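Local coordinates for protein glycoside Hydrolase Family 43_12 (Metagenome, PDB 7JVH) that probably hydrolyses glycosidic bonds in arabinose- or xylose-containing plant polysaccharides, at residues A[167-172]-A[184-189]; A[205-210]-A[218-223]; A[482-487]-A[506-511]. One frame throughout, in Å; residues are numbered along the deposited sequence.

Interaction 1 of 3, residues A[167-172]-A[184-189]; sequences LHFGGI and AYLVHN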
loop_
_atom_site.group_PDB
_atom_site.type_symbol
_atom_site.label_atom_id
_atom_site.label_comp_id
_atom_site.label_asym_id
_atom_site.label_seq_id
_atom_site.Cartn_x
_atom_site.Cartn_y
_atom_site.Cartn_z
ATOM N N LEU A 167 -18.008 9.895 -9.878
ATOM C CA LEU A 167 -19.212 9.754 -9.065
ATOM C C LEU A 167 -19.459 11.004 -8.219
ATOM O O LEU A 167 -18.533 11.587 -7.653
ATOM C CB LEU A 167 -19.105 8.519 -8.174
ATOM C CG LEU A 167 -18.673 7.237 -8.896
ATOM C CD1 LEU A 167 -18.361 6.149 -7.887
ATOM C CD2 LEU A 167 -19.731 6.772 -9.885
ATOM N N HIS A 168 -20.737 11.386 -8.112
ATOM C CA HIS A 168 -21.151 12.694 -7.597
ATOM C C HIS A 168 -21.569 12.655 -6.122
ATOM O O HIS A 168 -22.717 12.960 -5.781
ATOM C CB HIS A 168 -22.286 13.255 -8.458
ATOM C CG HIS A 168 -21.913 13.456 -9.896
ATOM N ND1 HIS A 168 -22.846 13.516 -10.909
ATOM C CD2 HIS A 168 -20.705 13.618 -10.488
ATOM C CE1 HIS A 168 -22.234 13.709 -12.061
ATOM N NE2 HIS A 168 -20.933 13.775 -11.834
ATOM N N PHE A 169 -20.608 12.326 -5.247
ATOM C CA PHE A 169 -20.792 12.402 -3.800
ATOM C C PHE A 169 -19.432 12.632 -3.164
ATOM O O PHE A 169 -18.414 12.293 -3.758
ATOM C CB PHE A 169 -21.462 11.135 -3.271
ATOM C CG PHE A 169 -20.712 9.865 -3.609
ATOM C CD1 PHE A 169 -19.747 9.369 -2.750
ATOM C CD2 PHE A 169 -20.984 9.162 -4.775
ATOM C CE1 PHE A 169 -19.060 8.193 -3.042
ATOM C CE2 PHE A 169 -20.294 8.002 -5.077
ATOM C CZ PHE A 169 -19.337 7.514 -4.211
ATOM N N GLY A 170 -19.435 13.221 -1.966
ATOM C CA GLY A 170 -18.223 13.504 -1.225
ATOM C C GLY A 170 -17.832 12.384 -0.279
ATOM O O GLY A 170 -18.408 11.312 -0.307
ATOM N N GLY A 171 -16.844 12.653 0.572
ATOM C CA GLY A 171 -16.344 11.700 1.542
ATOM C C GLY A 171 -15.467 10.653 0.881
ATOM O O GLY A 171 -15.087 10.776 -0.307
ATOM N N ILE A 172 -15.163 9.596 1.649
ATOM C CA ILE A 172 -14.262 8.522 1.199
ATOM C C ILE A 172 -14.847 7.133 1.436
ATOM O O ILE A 172 -15.953 6.987 1.979
ATOM C CB ILE A 172 -12.914 8.626 1.934
ATOM C CG1 ILE A 172 -13.094 8.397 3.447
ATOM C CG2 ILE A 172 -12.277 9.994 1.655
ATOM C CD1 ILE A 172 -11.807 8.522 4.223
ATOM N N ALA A 184 -29.008 -1.858 -7.359
ATOM C CA ALA A 184 -27.642 -1.685 -6.901
ATOM C C ALA A 184 -27.563 -0.503 -5.954
ATOM O O ALA A 184 -28.318 0.457 -6.076
ATOM C CB ALA A 184 -26.731 -1.469 -8.088
ATOM N N TYR A 185 -26.633 -0.587 -5.003
ATOM C CA TYR A 185 -26.457 0.442 -3.989
ATOM C C TYR A 185 -24.991 0.797 -3.826
ATOM O O TYR A 185 -24.102 0.086 -4.293
ATOM C CB TYR A 185 -27.072 -0.014 -2.670
ATOM C CG TYR A 185 -28.533 -0.364 -2.823
ATOM C CD1 TYR A 185 -29.510 0.625 -2.797
ATOM C CD2 TYR A 185 -28.939 -1.688 -3.036
ATOM C CE1 TYR A 185 -30.849 0.315 -2.953
ATOM C CE2 TYR A 185 -30.275 -2.007 -3.193
ATOM C CZ TYR A 185 -31.226 -1.002 -3.153
ATOM O OH TYR A 185 -32.551 -1.320 -3.311
ATOM N N LEU A 186 -24.756 1.934 -3.178
ATOM C CA LEU A 186 -23.421 2.432 -2.944
ATOM C C LEU A 186 -23.405 3.037 -1.564
ATOM O O LEU A 186 -24.245 3.871 -1.239
ATOM C CB LEU A 186 -23.077 3.486 -3.986
ATOM C CG LEU A 186 -21.659 4.055 -3.937
ATOM C CD1 LEU A 186 -21.305 4.643 -5.290
ATOM C CD2 LEU A 186 -21.476 5.078 -2.807
ATOM N N VAL A 187 -22.454 2.597 -0.743
ATOM C CA VAL A 187 -22.297 3.104 0.603
ATOM C C VAL A 187 -20.937 3.778 0.707
ATOM O O VAL A 187 -19.968 3.379 0.033
ATOM C CB VAL A 187 -22.463 1.986 1.654
ATOM C CG1 VAL A 187 -21.264 1.027 1.637
ATOM C CG2 VAL A 187 -22.750 2.594 3.011
ATOM N N HIS A 188 -20.863 4.827 1.528
ATOM C CA HIS A 188 -19.616 5.542 1.722
ATOM C C HIS A 188 -19.631 6.301 3.027
ATOM O O HIS A 188 -20.685 6.438 3.658
ATOM C CB HIS A 188 -19.331 6.466 0.527
ATOM C CG HIS A 188 -20.198 7.690 0.484
ATOM N ND1 HIS A 188 -19.765 8.921 0.921
ATOM C CD2 HIS A 188 -21.459 7.878 0.025
ATOM C CE1 HIS A 188 -20.731 9.813 0.748
ATOM N NE2 HIS A 188 -21.769 9.205 0.209
ATOM N N ASN A 189 -18.430 6.730 3.447
ATOM C CA ASN A 189 -18.243 7.623 4.586
ATOM C C ASN A 189 -18.514 9.050 4.097
ATOM O O ASN A 189 -18.277 9.359 2.934
ATOM C CB ASN A 189 -16.828 7.420 5.172
ATOM C CG ASN A 189 -16.252 8.664 5.848
ATOM O OD1 ASN A 189 -15.939 9.648 5.180
ATOM N ND2 ASN A 189 -16.055 8.599 7.166
#

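Interaction 2 of 3, residues A[205-210]-A[218-223]; sequences KIWEYD and PGTDKV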
loop_
_atom_site.group_PDB
_atom_site.type_symbol
_atom_site.label_atom_id
_atom_site.label_comp_id
_atom_site.label_asym_id
_atom_site.label_seq_id
_atom_site.Cartn_x
_atom_site.Cartn_y
_atom_site.Cartn_z
ATOM N N LYS A 205 -23.330 6.719 4.660
ATOM C CA LYS A 205 -24.385 7.138 3.782
ATOM C C LYS A 205 -24.536 6.098 2.697
ATOM O O LYS A 205 -23.551 5.589 2.201
ATOM C CB LYS A 205 -24.020 8.488 3.155
ATOM C CG LYS A 205 -25.156 9.120 2.351
ATOM C CD LYS A 205 -24.870 10.570 2.003
ATOM C CE LYS A 205 -24.928 11.454 3.248
ATOM N NZ LYS A 205 -24.534 12.847 2.958
ATOM N N ILE A 206 -25.789 5.805 2.325
ATOM C CA ILE A 206 -26.093 4.870 1.247
ATOM C C ILE A 206 -26.866 5.575 0.133
ATOM O O ILE A 206 -27.621 6.511 0.388
ATOM C CB ILE A 206 -26.858 3.639 1.771
ATOM C CG1 ILE A 206 -26.930 2.551 0.700
ATOM C CG2 ILE A 206 -28.262 4.009 2.253
ATOM C CD1 ILE A 206 -27.413 1.214 1.254
ATOM N N TRP A 207 -26.632 5.124 -1.106
ATOM C CA TRP A 207 -27.284 5.626 -2.315
ATOM C C TRP A 207 -27.708 4.436 -3.145
ATOM O O TRP A 207 -26.998 3.439 -3.189
ATOM C CB TRP A 207 -26.300 6.402 -3.185
ATOM C CG TRP A 207 -25.727 7.643 -2.605
ATOM C CD1 TRP A 207 -24.685 7.736 -1.740
ATOM C CD2 TRP A 207 -26.124 8.989 -2.901
ATOM N NE1 TRP A 207 -24.415 9.047 -1.461
ATOM C CE2 TRP A 207 -25.287 9.841 -2.152
ATOM C CE3 TRP A 207 -27.116 9.556 -3.711
ATOM C CZ2 TRP A 207 -25.413 11.235 -2.184
ATOM C CZ3 TRP A 207 -27.235 10.945 -3.748
ATOM C CH2 TRP A 207 -26.395 11.767 -2.977
ATOM N N GLU A 208 -28.841 4.560 -3.834
ATOM C CA GLU A 208 -29.186 3.662 -4.927
ATOM C C GLU A 208 -28.258 4.011 -6.090
ATOM O O GLU A 208 -27.896 5.175 -6.275
ATOM C CB GLU A 208 -30.657 3.820 -5.335
ATOM C CG GLU A 208 -31.194 2.680 -6.199
ATOM C CD GLU A 208 -32.714 2.757 -6.405
ATOM O OE1 GLU A 208 -33.405 3.365 -5.557
ATOM O OE2 GLU A 208 -33.229 2.203 -7.409
ATOM N N TYR A 209 -27.867 2.992 -6.861
ATOM C CA TYR A 209 -26.877 3.131 -7.927
ATOM C C TYR A 209 -27.509 2.717 -9.243
ATOM O O TYR A 209 -28.241 1.733 -9.307
ATOM C CB TYR A 209 -25.648 2.268 -7.609
ATOM C CG TYR A 209 -24.440 2.414 -8.532
ATOM C CD1 TYR A 209 -23.473 3.403 -8.316
ATOM C CD2 TYR A 209 -24.232 1.524 -9.582
ATOM C CE1 TYR A 209 -22.360 3.513 -9.144
ATOM C CE2 TYR A 209 -23.121 1.624 -10.412
ATOM C CZ TYR A 209 -22.187 2.617 -10.193
ATOM O OH TYR A 209 -21.082 2.717 -11.026
ATOM N N ASP A 210 -27.227 3.496 -10.289
ATOM C CA ASP A 210 -27.736 3.259 -11.623
ATOM C C ASP A 210 -26.664 2.526 -12.419
ATOM O O ASP A 210 -25.613 3.099 -12.719
ATOM C CB ASP A 210 -28.102 4.585 -12.293
ATOM C CG ASP A 210 -28.769 4.387 -13.646
ATOM O OD1 ASP A 210 -28.302 3.540 -14.437
ATOM O OD2 ASP A 210 -29.773 5.075 -13.924
ATOM N N PRO A 218 -29.858 10.726 -7.681
ATOM C CA PRO A 218 -30.186 11.843 -6.790
ATOM C C PRO A 218 -31.500 11.662 -6.035
ATOM O O PRO A 218 -32.457 11.175 -6.602
ATOM C CB PRO A 218 -30.267 13.033 -7.753
ATOM C CG PRO A 218 -29.402 12.639 -8.913
ATOM C CD PRO A 218 -29.591 11.162 -9.062
ATOM N N GLY A 219 -31.506 12.026 -4.748
ATOM C CA GLY A 219 -32.653 11.876 -3.868
ATOM C C GLY A 219 -32.777 10.543 -3.144
ATOM O O GLY A 219 -33.670 10.373 -2.330
ATOM N N THR A 220 -31.861 9.605 -3.417
ATOM C CA THR A 220 -31.911 8.268 -2.819
ATOM C C THR A 220 -30.955 8.120 -1.636
ATOM O O THR A 220 -30.890 7.056 -1.030
ATOM C CB THR A 220 -31.603 7.158 -3.848
ATOM O OG1 THR A 220 -30.240 7.259 -4.293
ATOM C CG2 THR A 220 -32.552 7.253 -5.051
ATOM N N ASP A 221 -30.232 9.199 -1.311
ATOM C CA ASP A 221 -29.261 9.194 -0.229
ATOM C C ASP A 221 -29.937 9.171 1.129
ATOM O O ASP A 221 -30.955 9.804 1.325
ATOM C CB ASP A 221 -28.295 10.378 -0.317
ATOM C CG ASP A 221 -28.998 11.738 -0.302
ATOM O OD1 ASP A 221 -29.973 11.931 -1.052
ATOM O OD2 ASP A 221 -28.576 12.632 0.445
ATOM N N LYS A 222 -29.356 8.410 2.061
ATOM C CA LYS A 222 -29.813 8.325 3.439
ATOM C C LYS A 222 -28.641 7.987 4.342
ATOM O O LYS A 222 -27.812 7.129 4.010
ATOM C CB LYS A 222 -30.864 7.229 3.578
ATOM C CG LYS A 222 -31.546 7.204 4.937
ATOM C CD LYS A 222 -32.134 5.863 5.280
ATOM C CE LYS A 222 -32.813 5.936 6.639
ATOM N NZ LYS A 222 -33.192 4.569 7.134
ATOM N N VAL A 223 -28.571 8.665 5.493
ATOM C CA VAL A 223 -27.598 8.334 6.523
ATOM C C VAL A 223 -28.105 7.101 7.266
ATOM O O VAL A 223 -29.172 7.137 7.876
ATOM C CB VAL A 223 -27.363 9.490 7.517
ATOM C CG1 VAL A 223 -26.386 9.049 8.595
ATOM C CG2 VAL A 223 -26.845 10.730 6.797
#

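Interaction 3 of 3, residues A[482-487]-A[506-511]; sequences QVLVLE and EPIGKL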
loop_
_atom_site.group_PDB
_atom_site.type_symbol
_atom_site.label_atom_id
_atom_site.label_comp_id
_atom_site.label_asym_id
_atom_site.label_seq_id
_atom_site.Cartn_x
_atom_site.Cartn_y
_atom_site.Cartn_z
ATOM N N GLN A 482 34.754 10.809 -10.341
ATOM C CA GLN A 482 33.516 10.498 -9.652
ATOM C C GLN A 482 33.684 10.554 -8.144
ATOM O O GLN A 482 34.756 10.289 -7.621
ATOM C CB GLN A 482 32.941 9.163 -10.121
ATOM C CG GLN A 482 32.280 9.228 -11.490
ATOM C CD GLN A 482 33.268 9.501 -12.588
ATOM O OE1 GLN A 482 34.312 8.890 -12.606
ATOM N NE2 GLN A 482 32.956 10.406 -13.491
ATOM N N VAL A 483 32.586 10.896 -7.460
ATOM C CA VAL A 483 32.523 11.009 -6.012
ATOM C C VAL A 483 31.246 10.314 -5.548
ATOM O O VAL A 483 30.322 10.132 -6.326
ATOM C CB VAL A 483 32.502 12.478 -5.569
ATOM C CG1 VAL A 483 33.778 13.161 -5.979
ATOM C CG2 VAL A 483 31.284 13.194 -6.160
ATOM N N LEU A 484 31.210 9.924 -4.274
ATOM C CA LEU A 484 30.003 9.415 -3.670
ATOM C C LEU A 484 29.512 10.401 -2.636
ATOM O O LEU A 484 30.286 10.871 -1.805
ATOM C CB LEU A 484 30.209 8.030 -3.030
ATOM C CG LEU A 484 30.158 6.791 -3.903
ATOM C CD1 LEU A 484 30.464 5.580 -3.033
ATOM C CD2 LEU A 484 28.809 6.646 -4.595
ATOM N N VAL A 485 28.211 10.710 -2.705
ATOM C CA VAL A 485 27.578 11.674 -1.831
ATOM C C VAL A 485 26.377 11.015 -1.132
ATOM O O VAL A 485 25.534 10.395 -1.775
ATOM C CB VAL A 485 27.148 12.929 -2.619
ATOM C CG1 VAL A 485 26.455 13.951 -1.711
ATOM C CG2 VAL A 485 28.355 13.559 -3.307
ATOM N N LEU A 486 26.351 11.138 0.199
ATOM C CA LEU A 486 25.257 10.697 1.024
ATOM C C LEU A 486 24.541 11.953 1.542
ATOM O O LEU A 486 25.161 12.808 2.184
ATOM C CB LEU A 486 25.764 9.852 2.183
ATOM C CG LEU A 486 24.754 9.197 3.128
ATOM C CD1 LEU A 486 23.856 8.199 2.437
ATOM C CD2 LEU A 486 25.519 8.511 4.257
ATOM N N GLU A 487 23.238 12.050 1.245
ATOM C CA GLU A 487 22.414 13.171 1.640
ATOM C C GLU A 487 21.189 12.704 2.391
ATOM O O GLU A 487 20.620 11.647 2.089
ATOM C CB GLU A 487 21.970 13.954 0.410
ATOM C CG GLU A 487 23.047 14.882 -0.168
ATOM C CD GLU A 487 22.709 15.373 -1.558
ATOM O OE1 GLU A 487 21.847 14.755 -2.238
ATOM O OE2 GLU A 487 23.309 16.381 -1.975
ATOM N N GLU A 506 32.828 10.953 -0.192
ATOM C CA GLU A 506 34.135 10.321 -0.435
ATOM C C GLU A 506 34.414 10.251 -1.933
ATOM O O GLU A 506 33.528 9.903 -2.710
ATOM C CB GLU A 506 34.201 8.883 0.118
ATOM C CG GLU A 506 34.068 8.744 1.616
ATOM C CD GLU A 506 35.256 9.275 2.393
ATOM O OE1 GLU A 506 36.352 9.552 1.824
ATOM O OE2 GLU A 506 35.090 9.419 3.624
ATOM N N PRO A 507 35.648 10.569 -2.389
ATOM C CA PRO A 507 36.022 10.351 -3.786
ATOM C C PRO A 507 36.266 8.878 -4.067
ATOM O O PRO A 507 36.590 8.131 -3.153
ATOM C CB PRO A 507 37.316 11.148 -3.927
ATOM C CG PRO A 507 37.866 11.248 -2.549
ATOM C CD PRO A 507 36.728 11.164 -1.584
ATOM N N ILE A 508 36.096 8.462 -5.327
ATOM C CA ILE A 508 36.308 7.069 -5.732
ATOM C C ILE A 508 37.127 6.959 -7.035
ATOM O O ILE A 508 37.091 5.924 -7.717
ATOM C CB ILE A 508 34.956 6.338 -5.890
ATOM C CG1 ILE A 508 34.059 7.042 -6.912
ATOM C CG2 ILE A 508 34.225 6.299 -4.562
ATOM C CD1 ILE A 508 32.868 6.227 -7.323
ATOM N N GLY A 509 37.873 8.023 -7.356
ATOM C CA GLY A 509 38.646 8.129 -8.569
ATOM C C GLY A 509 37.756 8.122 -9.799
ATOM O O GLY A 509 36.552 8.458 -9.757
ATOM N N LYS A 510 38.359 7.669 -10.899
ATOM C CA LYS A 510 37.729 7.605 -12.207
ATOM C C LYS A 510 37.041 6.272 -12.428
ATOM O O LYS A 510 37.670 5.295 -12.822
ATOM C CB LYS A 510 38.790 7.792 -13.284
ATOM C CG LYS A 510 39.492 9.125 -13.243
ATOM C CD LYS A 510 40.035 9.474 -14.627
ATOM C CE LYS A 510 40.815 10.768 -14.627
ATOM N NZ LYS A 510 40.789 11.429 -15.967
ATOM N N LEU A 511 35.740 6.233 -12.158
ATOM C CA LEU A 511 34.957 5.013 -12.252
ATOM C C LEU A 511 35.061 4.365 -13.645
ATOM O O LEU A 511 34.474 4.852 -14.605
ATOM C CB LEU A 511 33.501 5.288 -11.869
ATOM C CG LEU A 511 32.724 4.099 -11.333
ATOM C CD1 LEU A 511 33.316 3.590 -10.029
ATOM C CD2 LEU A 511 31.265 4.508 -11.136
#

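Interaction 1 of 3, residues A[167-172]-A[184-189]
Asn189 N reaches Ile172 O at 2.9 Å and ties the end of the loop 167-172 to strand 184-189. Beside this bond, Gly171, with its positive phi, brings its CA to 3.3 Å from Asn189 O in a CA-H...O contact.

Earlier in the loop, Phe169 carries the side-chain packing. Its CG sits between the backbone N and the carbonyl carbon (chi1 57°), which swings the ring toward the strand. One corner, CD1, settles over the centre of the His188 ring, with the two planes inclined at 38°. The far end of the ring meets Leu186, with CE2 3.5 Å from Leu186 CD1. Leu167 adds a looser methyl contact, its CD1 to Leu186 CD1 at 4.2 Å. Trp207 on the next strand also meets both rings, and its indole N-H bonds to His188 NE2.

Ile172 and Asn189 run side by side, with CG1 3.6 Å from OD1. The Asn189 amide is engaged at both ends, OD1 by Arg202 and ND2 by Ile238 O, which hold it in place beside Ile172 CG1. The loop connects two successive propeller blades, and the chemistry divides its attachment to the second: Phe169 and Leu167 pack it there through aromatic and aliphatic contacts, while the bond from Asn189 N to Ile172 O fixes its Ile172 end.

Interaction 2 of 3, residues A[205-210]-A[218-223]
Trp207 turns its CG beside the backbone N, anti to the carbonyl carbon (chi1 -64°), while Asp221 keeps its CG between the backbone N and the carbonyl carbon (chi1 58°); these two torsions send both side chains off the same way, side by side. The meeting is face-on: Asp221 CB stands 3.3 Å from the centroid of the six-membered ring of Trp207, almost on the ring normal, in a CH-pi contact. The carboxylate follows nearly parallel, its plane 17° from that of the ring. Pro218 CA comes up to the indole edge, 4.3 Å from Trp207 CZ3.

Next to this contact the backbones pair as an antiparallel hairpin. Ile206 and Lys222 form a hydrogen-bonded pair, with Ile206 N to Lys222 O at 2.9 Å and Lys222 N to Ile206 O at 3.1 Å. Lys205 and Val223 are the next, non-hydrogen-bonded pair. On their side of the sheet the Lys205 chain bends at its third torsion and passes along Asp221, CD 4.1 Å from Asp221 CB, before its NZ makes a salt bridge with Asp190. That NZ, 4.8 Å from Asp221 OD2 and not in contact with it, may moderate the field of the carboxylate.

Toward Pro218 the regular ladder gives out. Glu208 N bonds to the side-chain oxygen of Thr220, OG1, 3.1 Å away, and the Glu208 backbone also pairs with Ile217. Thr220 O goes to Tyr274 OH. The hydroxyl of Thr220 also bonds to Ile217 O, to which it must be the donor. At this outer edge of the blade, a CH-pi contact on the indole face and one side-chain oxygen thus bridge the two strands across the interruption in strand 215-226.

Interaction 3 of 3, residues A[482-487]-A[506-511]
Glu506 forms a hydrogen-bonded antiparallel pair with Leu484: its O takes Leu484 N at 2.8 Å, and its N gives to Leu484 O at 3.0 Å. Pro507 follows opposite Val483 in a non-hydrogen-bonded pair, where its lack of an N-H costs the ladder nothing, since that position turns its nitrogen away from the partner strand.

At Ile508 the pairing continues, its N bonding to Gln482 O at 3.2 Å. The Ile508 side chain crosses Leu484 at about a right angle, CG2 meeting Leu484 CD1 at 4.1 Å, while CG1 lies against the Gln482 carbonyl. Gly509, with phi at 64°, turns the chain; its O receives Gln482 N at 3.0 Å, so that two consecutive residues face the one backbone of Gln482, a pattern like that of a beta bulge.

Past Lys510, the Gln482 side chain takes over from the backbone. Bent at its second torsion (chi2 67°), it folds back to offer OE1 to Leu511 N, 3.0 Å away, with Leu511 CB packed against its CG. Through this amide the chain stays attached beyond the last backbone bond between these segments. Ile508 and Leu511 also touch Leu532, and Leu484 packs on Tyr530 of the facing sheet, so this edge hairpin closes over the interior between two antiparallel sheets, as in the beta-sandwich of a concanavalin A-like domain.

How the interactions relate
From the N terminus, the three contacts come in series, and none nests in or crosses another. Interaction 1 closes an eleven-residue loop that includes strand 175-178, and pins the connection coming from strand 165-166 of the previous sheet onto the next blade. Interaction 2 closes a shorter one, the hairpin of strands 203-210 and 215-226 at that blade's other side. The two touch directly: strands 184-190 and 203-210 are neighbours in one four-stranded sheet, joined by probable hydrogen bonds such as Leu186 O to Trp207 N. Interaction 3 closes an eighteen-residue excursion in the C-terminal domain, tying outermost strand 501-507 to 482-489, its centre about 53 Å from that of interaction 1.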